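Local coordinates for zinc transport protein ZntB (Vibrio parahaemolyticus RIMD 2210633, PDB 3CK6) that probably imports zinc as a Zn(2+):proton symporter of the CorA metal ion transporter family, with a cytoplasmic domain that forms a funnel-shaped homopentamer, at residues E9-D12 / M17-Q20; W33-R38 / R116-I121. The protein carries 1 engineered substitution. One frame throughout, in Å; residues are numbered along the deposited sequence.

Both contacts involve the mixed beta sheet of the cytoplasmic domain, contact 1 at its edge and contact 2 two strands in, their centres about 12 Å apart. Contact 1 (9-12 with 17-20) closes a hairpin at one border of that sheet; contact 2 (33-38 with 116-121) sets the next strand along against the helix lying over one face. The two share a seam, because strands 7-12 and 32-37 run antiparallel side by side. Along it Trp33 N lies 2.8 Å from Trp11 O and His35 N lies 2.9 Å from Glu9 O, both probable hydrogen bonds. The ring of His10 also stacks on Tyr34, with NE2 of His10 3.4 Å from CE1 of Tyr34.

Contact 1 of 2, residues E9-D12 / M17-Q20; sequences EHWD and MATQ
Gln20 lies across the indole of Trp11, and its side chain can be traced atom by atom. CB sits almost squarely over the six-membered ring, 3.8 Å from the centroid and 10° off the normal, a CH-pi contact. With CG anti to the backbone N (chi1 -166°), the extended chain then runs on past the ring: Gln20 CG comes 3.8 Å from His10 O, Gln20 CD lies 3.9 Å from Trp11 CZ2, and Gln20 OE1 is 3.7 Å from the same carbon. The amide plane is turned 22° from the indole plane. At the tip, Gln20 NE2 is 3.6 Å from Glu9 CG and reaches a water weakly; that water also accepts from His10 N. Glu9 in turn fixes the indole, since Trp11 NE1 donates to Glu9 OE1 at 2.8 Å, nearly straight and in the ring plane. Beside this, Asp12 and Thr19 form an antiparallel hydrogen-bonded pair, with Asp12 N to Thr19 O at 2.8 Å and Thr19 N to Asp12 O at 3.0 Å. Strand 19-20 is one of the two outermost strands of this chain's sheet, with 7-12 between it and 32-37. Helix 116-126 packs Leu125 on Trp11 and Ala18, while its Arg122 salt-bridges Glu9 OE2.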
ATOM      1  N   GLU E   9      13.118 -22.039  34.844  1.00 27.97           N
ATOM      2  CA  GLU E   9      11.965 -22.659  35.481  1.00 29.00           C
ATOM      3  C   GLU E   9      11.350 -23.714  34.586  1.00 28.02           C
ATOM      4  O   GLU E   9      11.480 -23.660  33.346  1.00 28.65           O
ATOM      5  CB  GLU E   9      10.928 -21.593  35.840  1.00 28.73           C
ATOM      6  CG  GLU E   9      10.275 -21.817  37.171  1.00 32.83           C
ATOM      7  CD  GLU E   9       9.822 -20.530  37.821  1.00 35.42           C
ATOM      8  OE1 GLU E   9       8.650 -20.153  37.647  1.00 37.97           O
ATOM      9  OE2 GLU E   9      10.639 -19.892  38.506  1.00 39.03           O
ATOM     10  N   HIS E  10      10.659 -24.662  35.218  1.00 27.48           N
ATOM     11  CA  HIS E  10      10.009 -25.755  34.525  1.00 26.71           C
ATOM     12  C   HIS E  10       8.672 -25.995  35.215  1.00 26.91           C
ATOM     13  O   HIS E  10       8.622 -26.197  36.433  1.00 26.83           O
ATOM     14  CB  HIS E  10      10.931 -26.985  34.561  1.00 26.83           C
ATOM     15  CG  HIS E  10      10.330 -28.263  34.036  1.00 25.66           C
ATOM     16  ND1 HIS E  10      10.879 -29.494  34.328  1.00 25.66           N
ATOM     17  CD2 HIS E  10       9.245 -28.512  33.258  1.00 25.01           C
ATOM     18  CE1 HIS E  10      10.173 -30.445  33.736  1.00 25.04           C
ATOM     19  NE2 HIS E  10       9.171 -29.876  33.088  1.00 24.14           N
ATOM     20  N   TRP E  11       7.596 -25.948  34.426  1.00 26.46           N
ATOM     21  CA  TRP E  11       6.240 -26.158  34.926  1.00 26.61           C
ATOM     22  C   TRP E  11       5.555 -27.243  34.115  1.00 26.59           C
ATOM     23  O   TRP E  11       5.766 -27.357  32.907  1.00 26.37           O
ATOM     24  CB  TRP E  11       5.411 -24.866  34.872  1.00 26.95           C
ATOM     25  CG  TRP E  11       5.784 -23.885  35.940  1.00 26.94           C
ATOM     26  CD1 TRP E  11       6.737 -22.927  35.858  1.00 26.31           C
ATOM     27  CD2 TRP E  11       5.237 -23.800  37.270  1.00 26.92           C
ATOM     28  NE1 TRP E  11       6.812 -22.221  37.044  1.00 28.83           N
ATOM     29  CE2 TRP E  11       5.914 -22.749  37.933  1.00 28.14           C
ATOM     30  CE3 TRP E  11       4.239 -24.506  37.962  1.00 27.15           C
ATOM     31  CZ2 TRP E  11       5.620 -22.380  39.256  1.00 28.48           C
ATOM     32  CZ3 TRP E  11       3.952 -24.148  39.275  1.00 27.36           C
ATOM     33  CH2 TRP E  11       4.636 -23.086  39.907  1.00 26.98           C
ATOM     34  N   ASP E  12       4.723 -28.019  34.793  1.00 26.65           N
ATOM     35  CA  ASP E  12       3.946 -29.072  34.168  1.00 27.24           C
ATOM     36  C   ASP E  12       2.464 -28.679  34.150  1.00 27.52           C
ATOM     37  O   ASP E  12       1.844 -28.500  35.212  1.00 27.72           O
ATOM     38  CB  ASP E  12       4.173 -30.391  34.921  1.00 27.65           C
ATOM     39  CG  ASP E  12       3.445 -31.569  34.286  1.00 28.10           C
ATOM     40  OD1 ASP E  12       2.759 -31.397  33.252  1.00 27.79           O
ATOM     41  OD2 ASP E  12       3.551 -32.675  34.838  1.00 30.93           O
HETATM   42  N   MSE E  17      -3.977 -27.565  37.401  1.00 31.52           N
HETATM   43  CA  MSE E  17      -3.179 -26.921  38.439  1.00 31.14           C
HETATM   44  C   MSE E  17      -1.694 -27.194  38.169  1.00 29.90           C
HETATM   45  O   MSE E  17      -1.177 -28.249  38.534  1.00 29.46           O
HETATM   46  CB  MSE E  17      -3.597 -27.411  39.835  1.00 31.41           C
HETATM   47  CG  MSE E  17      -2.792 -26.834  40.981  1.00 33.76           C
HETATM   48 SE   MSE E  17      -2.907 -24.898  41.054  0.70 39.49          SE
HETATM   49  CE  MSE E  17      -4.757 -24.767  41.669  1.00 38.37           C
ATOM     50  N   ALA E  18      -1.025 -26.251  37.505  1.00 28.70           N
ATOM     51  CA  ALA E  18       0.369 -26.446  37.080  1.00 27.94           C
ATOM     52  C   ALA E  18       1.268 -26.755  38.271  1.00 27.39           C
ATOM     53  O   ALA E  18       1.052 -26.228  39.359  1.00 27.07           O
ATOM     54  CB  ALA E  18       0.889 -25.211  36.328  1.00 27.71           C
ATOM     55  N   THR E  19       2.264 -27.617  38.075  1.00 27.37           N
ATOM     56  CA  THR E  19       3.209 -27.917  39.154  1.00 27.27           C
ATOM     57  C   THR E  19       4.648 -27.661  38.723  1.00 27.18           C
ATOM     58  O   THR E  19       5.024 -27.949  37.580  1.00 26.15           O
ATOM     59  CB  THR E  19       3.093 -29.371  39.650  1.00 27.77           C
ATOM     60  OG1 THR E  19       3.314 -30.266  38.557  1.00 30.00           O
ATOM     61  CG2 THR E  19       1.711 -29.636  40.282  1.00 27.60           C
ATOM     62  N   GLN E  20       5.440 -27.135  39.657  1.00 27.63           N
ATOM     63  CA  GLN E  20       6.824 -26.763  39.394  1.00 28.76           C
ATOM     64  C   GLN E  20       7.651 -28.030  39.413  1.00 29.53           C
ATOM     65  O   GLN E  20       7.486 -28.889  40.297  1.00 29.98           O
ATOM     66  CB  GLN E  20       7.341 -25.780  40.449  1.00 29.21           C
ATOM     67  CG  GLN E  20       8.664 -25.085  40.062  1.00 30.14           C
ATOM     68  CD  GLN E  20       8.890 -23.806  40.835  1.00 33.46           C
ATOM     69  OE1 GLN E  20       8.122 -23.473  41.736  1.00 33.06           O
ATOM     70  NE2 GLN E  20       9.955 -23.077  40.492  1.00 33.71           N
TER
HETATM   71  O   HOH W   1      11.279 -25.093  38.084  1.00 26.45           O
HETATM   72  O   HOH W   2       1.231 -32.258  37.245  1.00 49.75           O

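Contact 2 of 2, residues W33-R38 / R116-I121; sequences WYHCER and RAIMEI
Ile118 reaches from helix 116-126 to the strand with its CG2 methyl, which meets two aromatic rings in two different ways. The methyl rests over one face of the His35 imidazole, 4.0 Å from the centroid and 22° off the normal, displaced toward the rim near CE1 and NE2. The same carbon lies at the edge of the Trp33 indole, in its plane, 3.9 Å from CH2. CG2 owes this position to being anti to the backbone N of Ile118; the other branch ends at CD1, which touches His35 CE1 at 3.9 Å. Two residues apart on the strand, Trp33 and His35 both leave it toward the helix, and CG anti to the backbone N (chi1 175° and -170°) extends both rings to the Ile118 methyl. His35 CB stands 3.7 Å above the Trp33 ring plane, offset toward the rim, so the two side chains also pack on each other. The backbones remain well separated, 9.3 Å between His35 CA and Ile118 CA, and the side chains bridge that distance. Leu125 and Arg122, further along the helix, also touch Trp33, and Leu137 of helix 134-161 covers it too. Chemically, the join between strand and helix is made by dispersion and CH-pi contact. The buried polar atoms Trp33 NE1 and His35 ND1 are instead hydrogen-bonded to Ser109 OG on the adjacent strand 106-111, which should limit rotation of both rings.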
ATOM      1  N   TRP E  33       6.225 -26.528  30.265  1.00 26.06           N
ATOM      2  CA  TRP E  33       6.838 -25.260  29.898  1.00 26.71           C
ATOM      3  C   TRP E  33       8.254 -25.205  30.476  1.00 26.56           C
ATOM      4  O   TRP E  33       8.459 -25.486  31.656  1.00 27.12           O
ATOM      5  CB  TRP E  33       6.012 -24.085  30.416  1.00 25.69           C
ATOM      6  CG  TRP E  33       6.639 -22.734  30.193  1.00 27.74           C
ATOM      7  CD1 TRP E  33       7.323 -22.304  29.073  1.00 25.85           C
ATOM      8  CD2 TRP E  33       6.618 -21.625  31.101  1.00 27.38           C
ATOM      9  NE1 TRP E  33       7.719 -20.992  29.245  1.00 27.87           N
ATOM     10  CE2 TRP E  33       7.291 -20.553  30.470  1.00 28.97           C
ATOM     11  CE3 TRP E  33       6.062 -21.422  32.382  1.00 28.94           C
ATOM     12  CZ2 TRP E  33       7.468 -19.297  31.091  1.00 26.74           C
ATOM     13  CZ3 TRP E  33       6.230 -20.155  32.998  1.00 28.12           C
ATOM     14  CH2 TRP E  33       6.920 -19.117  32.344  1.00 27.21           C
ATOM     15  N   TYR E  34       9.213 -24.888  29.617  1.00 26.00           N
ATOM     16  CA  TYR E  34      10.612 -24.747  29.978  1.00 26.04           C
ATOM     17  C   TYR E  34      11.003 -23.299  29.668  1.00 26.27           C
ATOM     18  O   TYR E  34      10.967 -22.876  28.511  1.00 27.25           O
ATOM     19  CB  TYR E  34      11.474 -25.711  29.159  1.00 25.84           C
ATOM     20  CG  TYR E  34      11.010 -27.153  29.259  1.00 26.07           C
ATOM     21  CD1 TYR E  34      11.544 -28.011  30.231  1.00 25.90           C
ATOM     22  CD2 TYR E  34      10.007 -27.647  28.425  1.00 26.58           C
ATOM     23  CE1 TYR E  34      11.100 -29.328  30.360  1.00 24.40           C
ATOM     24  CE2 TYR E  34       9.554 -28.961  28.555  1.00 26.55           C
ATOM     25  CZ  TYR E  34      10.119 -29.796  29.514  1.00 25.21           C
ATOM     26  OH  TYR E  34       9.648 -31.096  29.643  1.00 27.84           O
ATOM     27  N   HIS E  35      11.354 -22.533  30.695  1.00 26.15           N
ATOM     28  CA  HIS E  35      11.822 -21.166  30.494  1.00 26.55           C
ATOM     29  C   HIS E  35      13.339 -21.175  30.661  1.00 26.57           C
ATOM     30  O   HIS E  35      13.832 -21.647  31.693  1.00 26.49           O
ATOM     31  CB  HIS E  35      11.183 -20.239  31.530  1.00 26.84           C
ATOM     32  CG  HIS E  35      11.403 -18.790  31.257  1.00 26.43           C
ATOM     33  ND1 HIS E  35      11.111 -18.215  30.042  1.00 26.35           N
ATOM     34  CD2 HIS E  35      11.852 -17.791  32.055  1.00 27.93           C
ATOM     35  CE1 HIS E  35      11.394 -16.924  30.095  1.00 28.32           C
ATOM     36  NE2 HIS E  35      11.842 -16.641  31.305  1.00 27.69           N
ATOM     37  N   CYS E  36      14.068 -20.689  29.650  1.00 26.19           N
ATOM     38  CA  CYS E  36      15.534 -20.874  29.569  1.00 26.91           C
ATOM     39  C   CYS E  36      16.345 -19.604  29.277  1.00 27.43           C
ATOM     40  O   CYS E  36      15.834 -18.653  28.688  1.00 26.57           O
ATOM     41  CB  CYS E  36      15.896 -21.901  28.498  1.00 26.72           C
ATOM     42  SG  CYS E  36      14.956 -23.439  28.630  1.00 30.07           S
ATOM     43  N   GLU E  37      17.614 -19.637  29.694  1.00 27.78           N
ATOM     44  CA  GLU E  37      18.607 -18.621  29.350  1.00 29.62           C
ATOM     45  C   GLU E  37      19.148 -18.881  27.939  1.00 30.11           C
ATOM     46  O   GLU E  37      19.789 -19.892  27.687  1.00 30.14           O
ATOM     47  CB  GLU E  37      19.757 -18.611  30.369  1.00 29.65           C
ATOM     48  CG  GLU E  37      19.345 -18.288  31.818  1.00 31.12           C
ATOM     49  CD  GLU E  37      19.150 -16.797  32.096  1.00 34.28           C
ATOM     50  OE1 GLU E  37      18.894 -16.029  31.139  1.00 34.16           O
ATOM     51  OE2 GLU E  37      19.253 -16.393  33.282  1.00 32.33           O
ATOM     52  N   ARG E  38      18.865 -17.968  27.021  1.00 30.45           N
ATOM     53  CA  ARG E  38      19.263 -18.140  25.634  1.00 31.72           C
ATOM     54  C   ARG E  38      20.788 -18.139  25.438  1.00 32.16           C
ATOM     55  O   ARG E  38      21.292 -18.811  24.533  1.00 32.89           O
ATOM     56  CB  ARG E  38      18.600 -17.071  24.761  1.00 31.96           C
ATOM     57  CG  ARG E  38      18.934 -17.140  23.279  1.00 33.69           C
ATOM     58  CD  ARG E  38      17.873 -16.442  22.434  1.00 33.19           C
ATOM     59  NE  ARG E  38      17.935 -14.985  22.595  1.00 34.88           N
ATOM     60  CZ  ARG E  38      16.980 -14.252  23.165  1.00 34.87           C
ATOM     61  NH1 ARG E  38      17.152 -12.938  23.255  1.00 36.07           N
ATOM     62  NH2 ARG E  38      15.864 -14.825  23.648  1.00 30.04           N
ATOM     63  N   ARG E 116       9.327  -8.499  32.669  1.00 31.44           N
ATOM     64  CA  ARG E 116       8.410  -8.330  33.788  1.00 31.57           C
ATOM     65  C   ARG E 116       7.114  -9.121  33.537  1.00 30.50           C
ATOM     66  O   ARG E 116       6.581  -9.713  34.454  1.00 30.11           O
ATOM     67  CB  ARG E 116       8.121  -6.848  34.063  1.00 32.35           C
ATOM     68  CG  ARG E 116       7.075  -6.618  35.148  1.00 36.55           C
ATOM     69  CD  ARG E 116       7.671  -6.260  36.512  1.00 43.89           C
ATOM     70  NE  ARG E 116       8.373  -7.367  37.175  1.00 49.36           N
ATOM     71  CZ  ARG E 116       7.965  -7.972  38.297  1.00 51.87           C
ATOM     72  NH1 ARG E 116       6.835  -7.605  38.898  1.00 52.19           N
ATOM     73  NH2 ARG E 116       8.693  -8.955  38.821  1.00 52.93           N
ATOM     74  N   ALA E 117       6.655  -9.153  32.288  1.00 29.39           N
ATOM     75  CA  ALA E 117       5.459  -9.942  31.892  1.00 29.76           C
ATOM     76  C   ALA E 117       5.547 -11.428  32.280  1.00 29.66           C
ATOM     77  O   ALA E 117       4.603 -12.016  32.832  1.00 29.71           O
ATOM     78  CB  ALA E 117       5.246  -9.817  30.399  1.00 30.18           C
ATOM     79  N   ILE E 118       6.683 -12.046  31.968  1.00 28.93           N
ATOM     80  CA  ILE E 118       6.904 -13.443  32.325  1.00 28.15           C
ATOM     81  C   ILE E 118       7.140 -13.666  33.840  1.00 27.76           C
ATOM     82  O   ILE E 118       6.653 -14.642  34.393  1.00 26.17           O
ATOM     83  CB  ILE E 118       7.993 -14.095  31.434  1.00 28.80           C
ATOM     84  CG1 ILE E 118       7.478 -14.160  29.980  1.00 29.89           C
ATOM     85  CG2 ILE E 118       8.308 -15.525  31.939  1.00 26.99           C
ATOM     86  CD1 ILE E 118       8.517 -14.536  28.956  1.00 32.08           C
HETATM   87  N   MSE E 119       7.847 -12.748  34.506  1.00 27.70           N
HETATM   88  CA  MSE E 119       7.930 -12.764  35.974  1.00 29.49           C
HETATM   89  C   MSE E 119       6.564 -12.807  36.641  1.00 28.18           C
HETATM   90  O   MSE E 119       6.361 -13.558  37.592  1.00 28.22           O
HETATM   91  CB  MSE E 119       8.679 -11.530  36.517  1.00 29.42           C
HETATM   92  CG  MSE E 119      10.085 -11.425  36.039  1.00 31.81           C
HETATM   93 SE   MSE E 119      10.958  -9.908  36.825  0.70 35.17          SE
HETATM   94  CE  MSE E 119      11.981  -9.379  35.281  1.00 35.35           C
ATOM     95  N   GLU E 120       5.636 -11.990  36.148  1.00 27.45           N
ATOM     96  CA  GLU E 120       4.282 -11.923  36.726  1.00 27.90           C
ATOM     97  C   GLU E 120       3.538 -13.255  36.548  1.00 26.69           C
ATOM     98  O   GLU E 120       2.855 -13.711  37.464  1.00 27.33           O
ATOM     99  CB  GLU E 120       3.518 -10.694  36.205  1.00 27.47           C
ATOM    100  CG  GLU E 120       4.110  -9.407  36.870  1.00 29.42           C
ATOM    101  CD  GLU E 120       3.627  -8.056  36.323  1.00 30.67           C
ATOM    102  OE1 GLU E 120       2.683  -7.983  35.502  1.00 33.66           O
ATOM    103  OE2 GLU E 120       4.226  -7.035  36.746  1.00 35.79           O
ATOM    104  N   ILE E 121       3.734 -13.905  35.407  1.00 26.04           N
ATOM    105  CA  ILE E 121       3.154 -15.243  35.181  1.00 26.48           C
ATOM    106  C   ILE E 121       3.770 -16.281  36.108  1.00 26.16           C
ATOM    107  O   ILE E 121       3.049 -17.024  36.769  1.00 26.31           O
ATOM    108  CB  ILE E 121       3.240 -15.665  33.687  1.00 26.60           C
ATOM    109  CG1 ILE E 121       2.383 -14.714  32.826  1.00 26.51           C
ATOM    110  CG2 ILE E 121       2.847 -17.143  33.518  1.00 26.63           C
ATOM    111  CD1 ILE E 121       2.801 -14.622  31.365  1.00 27.48           C
TER